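Local coordinates for protein 5'-tyrosyl-DNA phosphodiesterase (Caenorhabditis elegans, PDB 4FVA) that belongs to the endonuclease/exonuclease/phosphatase family of the DNase I-like clan and binds a magnesium ion through acidic side chains, at residues A[20-25]-A[202-207]; A[49-54]-A[214-219]. One frame throughout, in Å; residues are numbered along the deposited sequence.

In the fold
Both contacts touch the same magnesium ion, one at the rim of the fold and one reaching into its middle. Interaction 1, about 16 Å from the centre of the chain, joins two loops, 20-25 and 202-207, through a salt bridge beside the metal. Interaction 2 lies about 3 Å from that centre and faces strand 47-53 of one sheet against strand 212-221 of the other, meeting through a hydrocarbon pair and a buried water. The two are tied by backbone: Ile21 N lies 3.0 Å from Gln51 O, and Gly23 N 2.9 Å from Glu52 O, probable hydrogen bonds that set Asp22 beside Glu52. Charge thus gathers at the loop end, while an apolar pair and one bridging water join the sheets.

Interaction 1: residues A[20-25]-A[202-207]; sequences NIDGLD and NDNKQG. With MG (magnesium ion), chain F.
Lys205 runs the end of its chain in between the carboxylates of Asp22 and Asp25, meeting the first near its plane and passing alongside the second. Its NZ gives Asp22 OD1 a hydrogen bond of 3.2 Å on the syn side of the carboxylate, 18° out of its plane. This belongs to a salt bridge whose second arm, NZ to Asp22 OD2, is long at 3.6 Å. Bends at chi2 (-62°) and chi4 (67°) bring the lysine's end near loop 20-25. Its CE packs 3.6 Å from Asp25 OD2, although Asp25 itself pairs with Arg27 in a salt bridge. Asp22 OD1 also binds the magnesium ion at 2.4 Å; Glu52 is the other protein ligand. Behind the ligand, Asn20 OD1 takes the backbone N-H of Asp22 in an Asx turn (2.9 Å) and lies within hydrogen-bonding distance of metal-bound water 1 (3.0 Å), a second-shell role suited to an amide. A matching Asx turn, Asn202 OD1 to Asn204 N, shapes the lysine's own loop. Ammonium and metal crowd the same oxygen, NZ 3.5 Å from the ion. Lys205 would thus add positive charge beside the metal while holding metal-bound water 2, which accepts from NZ at 2.9 Å.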
ATOM      1  N   ASN A  20       2.688   4.272  -3.476  1.00 20.44           N
ATOM      2  CA  ASN A  20       2.641   4.335  -4.927  1.00 20.34           C
ATOM      3  C   ASN A  20       3.899   5.066  -5.343  1.00 20.55           C
ATOM      4  O   ASN A  20       4.048   6.257  -5.042  1.00 20.92           O
ATOM      5  CB  ASN A  20       1.375   5.051  -5.402  1.00 20.47           C
ATOM      6  CG  ASN A  20       1.339   5.240  -6.906  1.00 20.42           C
ATOM      7  OD1 ASN A  20       2.380   5.427  -7.538  1.00 20.45           O
ATOM      8  ND2 ASN A  20       0.140   5.180  -7.488  1.00 20.35           N
ATOM      9  N   ILE A  21       4.813   4.357  -6.003  1.00 20.34           N
ATOM     10  CA  ILE A  21       6.133   4.933  -6.267  1.00 20.54           C
ATOM     11  C   ILE A  21       6.262   5.633  -7.634  1.00 20.64           C
ATOM     12  O   ILE A  21       7.358   6.041  -8.049  1.00 20.78           O
ATOM     13  CB  ILE A  21       7.265   3.910  -6.046  1.00 20.36           C
ATOM     14  CG1 ILE A  21       7.176   2.750  -7.030  1.00 20.28           C
ATOM     15  CG2 ILE A  21       7.267   3.417  -4.550  1.00 20.35           C
ATOM     16  CD1 ILE A  21       8.292   1.739  -6.875  1.00 19.82           C
ATOM     17  N   ASP A  22       5.134   5.790  -8.321  1.00 20.58           N
ATOM     18  CA  ASP A  22       5.118   6.631  -9.516  1.00 20.74           C
ATOM     19  C   ASP A  22       6.152   6.150 -10.527  1.00 21.55           C
ATOM     20  O   ASP A  22       6.880   6.957 -11.112  1.00 23.05           O
ATOM     21  CB  ASP A  22       5.406   8.079  -9.109  1.00 21.20           C
ATOM     22  CG  ASP A  22       4.983   9.100 -10.158  1.00 27.34           C
ATOM     23  OD1 ASP A  22       4.253   8.732 -11.096  1.00 22.45           O
ATOM     24  OD2 ASP A  22       5.385  10.283 -10.025  1.00 26.79           O
ATOM     25  N   GLY A  23       6.203   4.839 -10.744  1.00 20.21           N
ATOM     26  CA  GLY A  23       7.099   4.281 -11.750  1.00 23.25           C
ATOM     27  C   GLY A  23       6.757   4.690 -13.179  1.00 28.93           C
ATOM     28  O   GLY A  23       7.600   4.596 -14.084  1.00 20.03           O
ATOM     29  N   LEU A  24       5.524   5.140 -13.402  1.00 20.12           N
ATOM     30  CA  LEU A  24       5.124   5.548 -14.754  1.00 20.15           C
ATOM     31  C   LEU A  24       5.723   6.886 -15.149  1.00 27.10           C
ATOM     32  O   LEU A  24       5.677   7.278 -16.322  1.00 26.28           O
ATOM     33  CB  LEU A  24       3.601   5.620 -14.875  1.00 20.14           C
ATOM     34  CG  LEU A  24       2.860   4.294 -14.822  1.00 22.04           C
ATOM     35  CD1 LEU A  24       1.353   4.549 -14.903  1.00 19.84           C
ATOM     36  CD2 LEU A  24       3.348   3.385 -15.976  1.00 19.52           C
ATOM     37  N   ASP A  25       6.265   7.601 -14.166  1.00 23.14           N
ATOM     38  CA  ASP A  25       6.922   8.871 -14.453  1.00 26.02           C
ATOM     39  C   ASP A  25       8.410   8.620 -14.708  1.00 27.52           C
ATOM     40  O   ASP A  25       9.153   8.217 -13.810  1.00 26.60           O
ATOM     41  CB  ASP A  25       6.698   9.850 -13.307  1.00 24.99           C
ATOM     42  CG  ASP A  25       7.425  11.168 -13.502  1.00 41.42           C
ATOM     43  OD1 ASP A  25       8.001  11.392 -14.594  1.00 47.39           O
ATOM     44  OD2 ASP A  25       7.417  11.987 -12.551  1.00 46.17           O
ATOM     45  N   ASN A 202       3.158  18.615  -3.202  1.00 33.46           N
ATOM     46  CA  ASN A 202       3.946  17.747  -4.065  1.00 34.12           C
ATOM     47  C   ASN A 202       3.895  18.252  -5.496  1.00 32.65           C
ATOM     48  O   ASN A 202       2.827  18.273  -6.103  1.00 40.94           O
ATOM     49  CB  ASN A 202       3.442  16.301  -3.977  1.00 29.66           C
ATOM     50  CG  ASN A 202       4.419  15.307  -4.563  1.00 31.77           C
ATOM     51  OD1 ASN A 202       4.811  15.407  -5.731  1.00 36.47           O
ATOM     52  ND2 ASN A 202       4.846  14.349  -3.741  1.00 26.78           N
ATOM     53  N   ASP A 203       5.046  18.647  -6.038  1.00 30.44           N
ATOM     54  CA  ASP A 203       5.094  19.223  -7.379  1.00 29.15           C
ATOM     55  C   ASP A 203       5.732  18.298  -8.400  1.00 40.26           C
ATOM     56  O   ASP A 203       6.164  18.748  -9.462  1.00 44.23           O
ATOM     57  CB  ASP A 203       5.811  20.586  -7.380  1.00 31.24           C
ATOM     58  CG  ASP A 203       7.260  20.498  -6.913  1.00 36.30           C
ATOM     59  OD1 ASP A 203       7.713  19.393  -6.548  1.00 37.82           O
ATOM     60  OD2 ASP A 203       7.941  21.545  -6.884  1.00 42.30           O
ATOM     61  N   ASN A 204       5.811  17.008  -8.089  1.00 41.29           N
ATOM     62  CA  ASN A 204       6.281  16.063  -9.090  1.00 42.05           C
ATOM     63  C   ASN A 204       5.395  16.169 -10.330  1.00 48.73           C
ATOM     64  O   ASN A 204       5.872  16.072 -11.465  1.00 42.22           O
ATOM     65  CB  ASN A 204       6.305  14.628  -8.561  1.00 36.88           C
ATOM     66  CG  ASN A 204       7.604  14.283  -7.839  1.00 30.84           C
ATOM     67  OD1 ASN A 204       8.232  15.135  -7.199  1.00 30.60           O
ATOM     68  ND2 ASN A 204       8.029  13.026  -7.974  1.00 24.71           N
ATOM     69  N   LYS A 205       4.099  16.366 -10.104  1.00 57.33           N
ATOM     70  CA  LYS A 205       3.154  16.540 -11.204  1.00 63.88           C
ATOM     71  C   LYS A 205       2.603  17.962 -11.306  1.00 70.26           C
ATOM     72  O   LYS A 205       2.228  18.587 -10.305  1.00 68.64           O
ATOM     73  CB  LYS A 205       2.009  15.535 -11.082  1.00 60.48           C
ATOM     74  CG  LYS A 205       2.508  14.118 -11.062  1.00 58.75           C
ATOM     75  CD  LYS A 205       3.218  13.812 -12.372  1.00 63.21           C
ATOM     76  CE  LYS A 205       3.841  12.416 -12.375  1.00 66.56           C
ATOM     77  NZ  LYS A 205       2.830  11.328 -12.356  1.00 66.31           N
ATOM     78  N   GLN A 206       2.594  18.461 -12.537  1.00 78.74           N
ATOM     79  CA  GLN A 206       2.063  19.772 -12.886  1.00 86.48           C
ATOM     80  C   GLN A 206       0.702  19.644 -13.560  1.00 84.49           C
ATOM     81  O   GLN A 206       0.373  18.600 -14.128  1.00 80.11           O
ATOM     82  CB  GLN A 206       3.016  20.501 -13.827  1.00 94.28           C
ATOM     83  CG  GLN A 206       2.811  20.133 -15.287  1.00101.70           C
ATOM     84  CD  GLN A 206       3.740  20.889 -16.205  1.00106.33           C
ATOM     85  OE1 GLN A 206       4.776  21.395 -15.774  1.00110.68           O
ATOM     86  NE2 GLN A 206       3.374  20.977 -17.478  1.00104.31           N
ATOM     87  N   GLY A 207      -0.095  20.702 -13.469  1.00 86.39           N
ATOM     88  CA  GLY A 207      -1.343  20.789 -14.205  1.00 87.66           C
ATOM     89  C   GLY A 207      -2.531  20.562 -13.304  1.00 90.11           C
ATOM     90  O   GLY A 207      -3.675  20.817 -13.679  1.00 93.10           O
TER
HETATM   91 MG    MG F 402       2.068   7.974 -11.597  1.00 33.25          MG
HETATM   92  O   HOH W   1       2.010   7.933  -9.096  1.00 23.86           O
HETATM   93  O   HOH W   2       2.283   9.005 -13.923  1.00 32.58           O

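Interaction 2: residues A[49-54]-A[214-219]. With MG (magnesium ion), chain F.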
ATOM      1  N   PHE A  49       3.940  -2.611   0.989  1.00 19.20           N
ATOM      2  CA  PHE A  49       3.147  -2.649  -0.240  1.00 19.03           C
ATOM      3  C   PHE A  49       3.632  -1.585  -1.230  1.00 19.20           C
ATOM      4  O   PHE A  49       3.745  -0.420  -0.863  1.00 19.51           O
ATOM      5  CB  PHE A  49       1.675  -2.345   0.072  1.00 19.04           C
ATOM      6  CG  PHE A  49       0.956  -3.425   0.838  1.00 19.36           C
ATOM      7  CD1 PHE A  49       1.589  -4.602   1.202  1.00 20.87           C
ATOM      8  CD2 PHE A  49      -0.382  -3.247   1.196  1.00 21.27           C
ATOM      9  CE1 PHE A  49       0.897  -5.604   1.899  1.00 21.72           C
ATOM     10  CE2 PHE A  49      -1.079  -4.238   1.896  1.00 20.74           C
ATOM     11  CZ  PHE A  49      -0.438  -5.421   2.247  1.00 18.49           C
ATOM     12  N   LEU A  50       3.886  -1.963  -2.483  1.00 19.03           N
ATOM     13  CA  LEU A  50       4.187  -0.975  -3.533  1.00 20.31           C
ATOM     14  C   LEU A  50       3.151  -1.037  -4.651  1.00 19.93           C
ATOM     15  O   LEU A  50       2.635  -2.118  -4.954  1.00 18.76           O
ATOM     16  CB  LEU A  50       5.570  -1.220  -4.145  1.00 20.22           C
ATOM     17  CG  LEU A  50       6.760  -1.216  -3.176  1.00 20.67           C
ATOM     18  CD1 LEU A  50       8.040  -1.544  -3.940  1.00 19.30           C
ATOM     19  CD2 LEU A  50       6.863   0.160  -2.499  1.00 19.71           C
ATOM     20  N   GLN A  51       2.873   0.113  -5.266  1.00 20.97           N
ATOM     21  CA  GLN A  51       2.057   0.187  -6.470  1.00 19.15           C
ATOM     22  C   GLN A  51       2.774   1.012  -7.544  1.00 19.30           C
ATOM     23  O   GLN A  51       3.668   1.812  -7.234  1.00 19.55           O
ATOM     24  CB  GLN A  51       0.675   0.786  -6.164  1.00 19.28           C
ATOM     25  CG  GLN A  51      -0.050   0.160  -4.988  1.00 19.19           C
ATOM     26  CD  GLN A  51       0.321   0.777  -3.650  1.00 19.44           C
ATOM     27  OE1 GLN A  51       0.580   1.984  -3.563  1.00 19.75           O
ATOM     28  NE2 GLN A  51       0.342  -0.057  -2.590  1.00 19.31           N
ATOM     29  N   GLU A  52       2.359   0.843  -8.799  1.00 20.76           N
ATOM     30  CA  GLU A  52       3.019   1.487  -9.936  1.00 19.29           C
ATOM     31  C   GLU A  52       4.516   1.216  -9.963  1.00 19.28           C
ATOM     32  O   GLU A  52       5.318   2.123 -10.177  1.00 20.07           O
ATOM     33  CB  GLU A  52       2.749   3.001  -9.972  1.00 19.66           C
ATOM     34  CG  GLU A  52       1.461   3.343 -10.697  1.00 29.05           C
ATOM     35  CD  GLU A  52       1.316   4.809 -10.988  1.00 31.34           C
ATOM     36  OE1 GLU A  52       2.253   5.416 -11.577  1.00 24.75           O
ATOM     37  OE2 GLU A  52       0.258   5.356 -10.602  1.00 27.64           O
ATOM     38  N   VAL A  53       4.881  -0.041  -9.752  1.00 19.02           N
ATOM     39  CA  VAL A  53       6.248  -0.504  -9.940  1.00 18.98           C
ATOM     40  C   VAL A  53       6.396  -0.783 -11.434  1.00 22.47           C
ATOM     41  O   VAL A  53       5.470  -1.323 -12.041  1.00 18.66           O
ATOM     42  CB  VAL A  53       6.495  -1.784  -9.148  1.00 18.77           C
ATOM     43  CG1 VAL A  53       7.953  -2.212  -9.263  1.00 18.78           C
ATOM     44  CG2 VAL A  53       6.097  -1.573  -7.674  1.00 18.88           C
ATOM     45  N   VAL A  54       7.544  -0.425 -12.016  1.00 19.73           N
ATOM     46  CA  VAL A  54       7.847  -0.707 -13.427  1.00 18.86           C
ATOM     47  C   VAL A  54       9.150  -1.488 -13.579  1.00 28.30           C
ATOM     48  O   VAL A  54       9.973  -1.515 -12.665  1.00 18.89           O
ATOM     49  CB  VAL A  54       7.909   0.593 -14.273  1.00 23.93           C
ATOM     50  CG1 VAL A  54       6.572   1.333 -14.236  1.00 20.84           C
ATOM     51  CG2 VAL A  54       9.045   1.506 -13.776  1.00 19.39           C
ATOM     52  N   ARG A 214      -6.922  11.611   0.120  1.00 26.75           N
ATOM     53  CA  ARG A 214      -6.437  10.502   0.912  1.00 24.49           C
ATOM     54  C   ARG A 214      -6.632   9.231   0.111  1.00 27.41           C
ATOM     55  O   ARG A 214      -7.459   8.384   0.459  1.00 28.21           O
ATOM     56  CB  ARG A 214      -7.165  10.436   2.252  1.00 23.61           C
ATOM     57  CG  ARG A 214      -6.573   9.416   3.204  1.00 26.47           C
ATOM     58  CD  ARG A 214      -6.987   9.692   4.646  1.00 28.51           C
ATOM     59  NE  ARG A 214      -8.364   9.288   4.932  1.00 25.78           N
ATOM     60  CZ  ARG A 214      -8.714   8.065   5.325  1.00 31.84           C
ATOM     61  NH1 ARG A 214      -7.788   7.114   5.453  1.00 25.69           N
ATOM     62  NH2 ARG A 214      -9.987   7.786   5.581  1.00 30.74           N
ATOM     63  N   PHE A 215      -5.843   9.113  -0.950  1.00 22.16           N
ATOM     64  CA  PHE A 215      -5.939   8.025  -1.910  1.00 23.78           C
ATOM     65  C   PHE A 215      -5.391   6.728  -1.330  1.00 22.77           C
ATOM     66  O   PHE A 215      -5.861   5.644  -1.649  1.00 20.96           O
ATOM     67  CB  PHE A 215      -5.146   8.377  -3.175  1.00 27.43           C
ATOM     68  CG  PHE A 215      -5.853   9.332  -4.120  1.00 25.41           C
ATOM     69  CD1 PHE A 215      -7.236   9.448  -4.121  1.00 30.85           C
ATOM     70  CD2 PHE A 215      -5.115  10.096  -5.033  1.00 28.78           C
ATOM     71  CE1 PHE A 215      -7.874  10.317  -5.010  1.00 35.59           C
ATOM     72  CE2 PHE A 215      -5.744  10.968  -5.925  1.00 31.83           C
ATOM     73  CZ  PHE A 215      -7.125  11.077  -5.910  1.00 37.54           C
ATOM     74  N   ASP A 216      -4.365   6.852  -0.500  1.00 22.68           N
ATOM     75  CA  ASP A 216      -3.663   5.692   0.007  1.00 21.07           C
ATOM     76  C   ASP A 216      -4.155   5.344   1.405  1.00 21.09           C
ATOM     77  O   ASP A 216      -4.136   6.182   2.303  1.00 21.44           O
ATOM     78  CB  ASP A 216      -2.164   5.981  -0.014  1.00 22.36           C
ATOM     79  CG  ASP A 216      -1.697   6.446  -1.382  1.00 25.27           C
ATOM     80  OD1 ASP A 216      -1.472   5.569  -2.232  1.00 24.56           O
ATOM     81  OD2 ASP A 216      -1.587   7.676  -1.625  1.00 21.54           O
ATOM     82  N   ARG A 217      -4.615   4.111   1.585  1.00 20.74           N
ATOM     83  CA  ARG A 217      -5.213   3.726   2.861  1.00 20.74           C
ATOM     84  C   ARG A 217      -4.850   2.304   3.243  1.00 25.26           C
ATOM     85  O   ARG A 217      -4.515   1.480   2.389  1.00 21.31           O
ATOM     86  CB  ARG A 217      -6.740   3.855   2.810  1.00 20.81           C
ATOM     87  CG  ARG A 217      -7.238   5.234   2.362  1.00 26.95           C
ATOM     88  CD  ARG A 217      -8.751   5.356   2.488  1.00 27.72           C
ATOM     89  NE  ARG A 217      -9.244   6.604   1.884  1.00 32.25           N
ATOM     90  CZ  ARG A 217     -10.487   7.062   2.012  1.00 31.60           C
ATOM     91  NH1 ARG A 217     -11.382   6.385   2.725  1.00 27.90           N
ATOM     92  NH2 ARG A 217     -10.838   8.198   1.430  1.00 28.45           N
ATOM     93  N   LEU A 218      -4.933   2.028   4.538  1.00 21.13           N
ATOM     94  CA  LEU A 218      -4.710   0.692   5.063  1.00 22.19           C
ATOM     95  C   LEU A 218      -5.844   0.344   6.011  1.00 24.40           C
ATOM     96  O   LEU A 218      -6.135   1.097   6.942  1.00 26.64           O
ATOM     97  CB  LEU A 218      -3.377   0.636   5.817  1.00 23.30           C
ATOM     98  CG  LEU A 218      -2.183   0.306   4.922  1.00 33.65           C
ATOM     99  CD1 LEU A 218      -0.855   0.517   5.665  1.00 34.04           C
ATOM    100  CD2 LEU A 218      -2.313  -1.137   4.394  1.00 27.60           C
ATOM    101  N   TYR A 219      -6.483  -0.792   5.759  1.00 23.14           N
ATOM    102  CA  TYR A 219      -7.520  -1.309   6.634  1.00 24.47           C
ATOM    103  C   TYR A 219      -6.978  -2.553   7.295  1.00 26.59           C
ATOM    104  O   TYR A 219      -6.124  -3.242   6.715  1.00 21.82           O
ATOM    105  CB  TYR A 219      -8.779  -1.657   5.833  1.00 22.71           C
ATOM    106  CG  TYR A 219      -9.417  -0.477   5.154  1.00 26.33           C
ATOM    107  CD1 TYR A 219      -9.049  -0.102   3.874  1.00 31.84           C
ATOM    108  CD2 TYR A 219     -10.388   0.273   5.803  1.00 28.86           C
ATOM    109  CE1 TYR A 219      -9.629   0.994   3.254  1.00 31.61           C
ATOM    110  CE2 TYR A 219     -10.977   1.363   5.195  1.00 28.82           C
ATOM    111  CZ  TYR A 219     -10.592   1.716   3.918  1.00 28.86           C
ATOM    112  OH  TYR A 219     -11.176   2.796   3.302  1.00 26.37           O
TER
HETATM  113 MG    MG F 402       2.068   7.974 -11.597  1.00 33.25          MG
HETATM  114  O   HOH W   3      -0.055   3.308  -1.315  1.00 20.27           O
HETATM  115  O   HOH W   2       2.283   9.005 -13.923  1.00 32.58           O
HETATM  116  O   HOH W   1       2.010   7.933  -9.096  1.00 23.86           O
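A single water spans the gap between two strands that share no direct hydrogen bond: water 3 donates one proton to Gln51 OE1 (2.7 Å) and the other to Asp216 OD1 (2.8 Å). These two oxygens are 4.3 Å apart, and both act as acceptors to the water, which supplies both protons. This is the interface of the two central sheets of the alpha/beta sandwich of the DNase I-like fold, where strand 47-53 of one sheet faces strand 212-221 of the other; Phe49 CA and Leu218 CA are 10.1 Å apart.

Each polar end is also held within its own surroundings. Gln51 NE2 bonds to Asn124 and Ser18, so its amide has its oxygen turned to the water, while Asp216 OD2 is hydrogen-bonded to Thr196 and His247. An amide and a carboxylate suit this buried place because each can serve two sides at once.

Beside the water the contact becomes hydrocarbon. Phe49, its CG anti to the carbonyl carbon (chi1 -70°), points its CB toward strand 212-221, and Leu218 brings CD2 obliquely to within 4.2 Å of Phe49 CE2. Leu122 and Ile83 add apolar cover to the phenylalanine, and Val16 touches the leucine.

At the far end of strand 47-53, Glu52 and Val53 both face Tyr80 in a G1 beta bulge. The chain turns a corner there, and Glu52, extended beyond CG, places OE1 2.6 Å from the magnesium ion. On the opposite segment one face of the Arg217 guanidinium is met by Arg214 NH2, 3.4 Å above its plane and offset toward the rim. Arg217 NE bonds to Arg214 O at 2.9 Å, with an N-H...O angle of 172°.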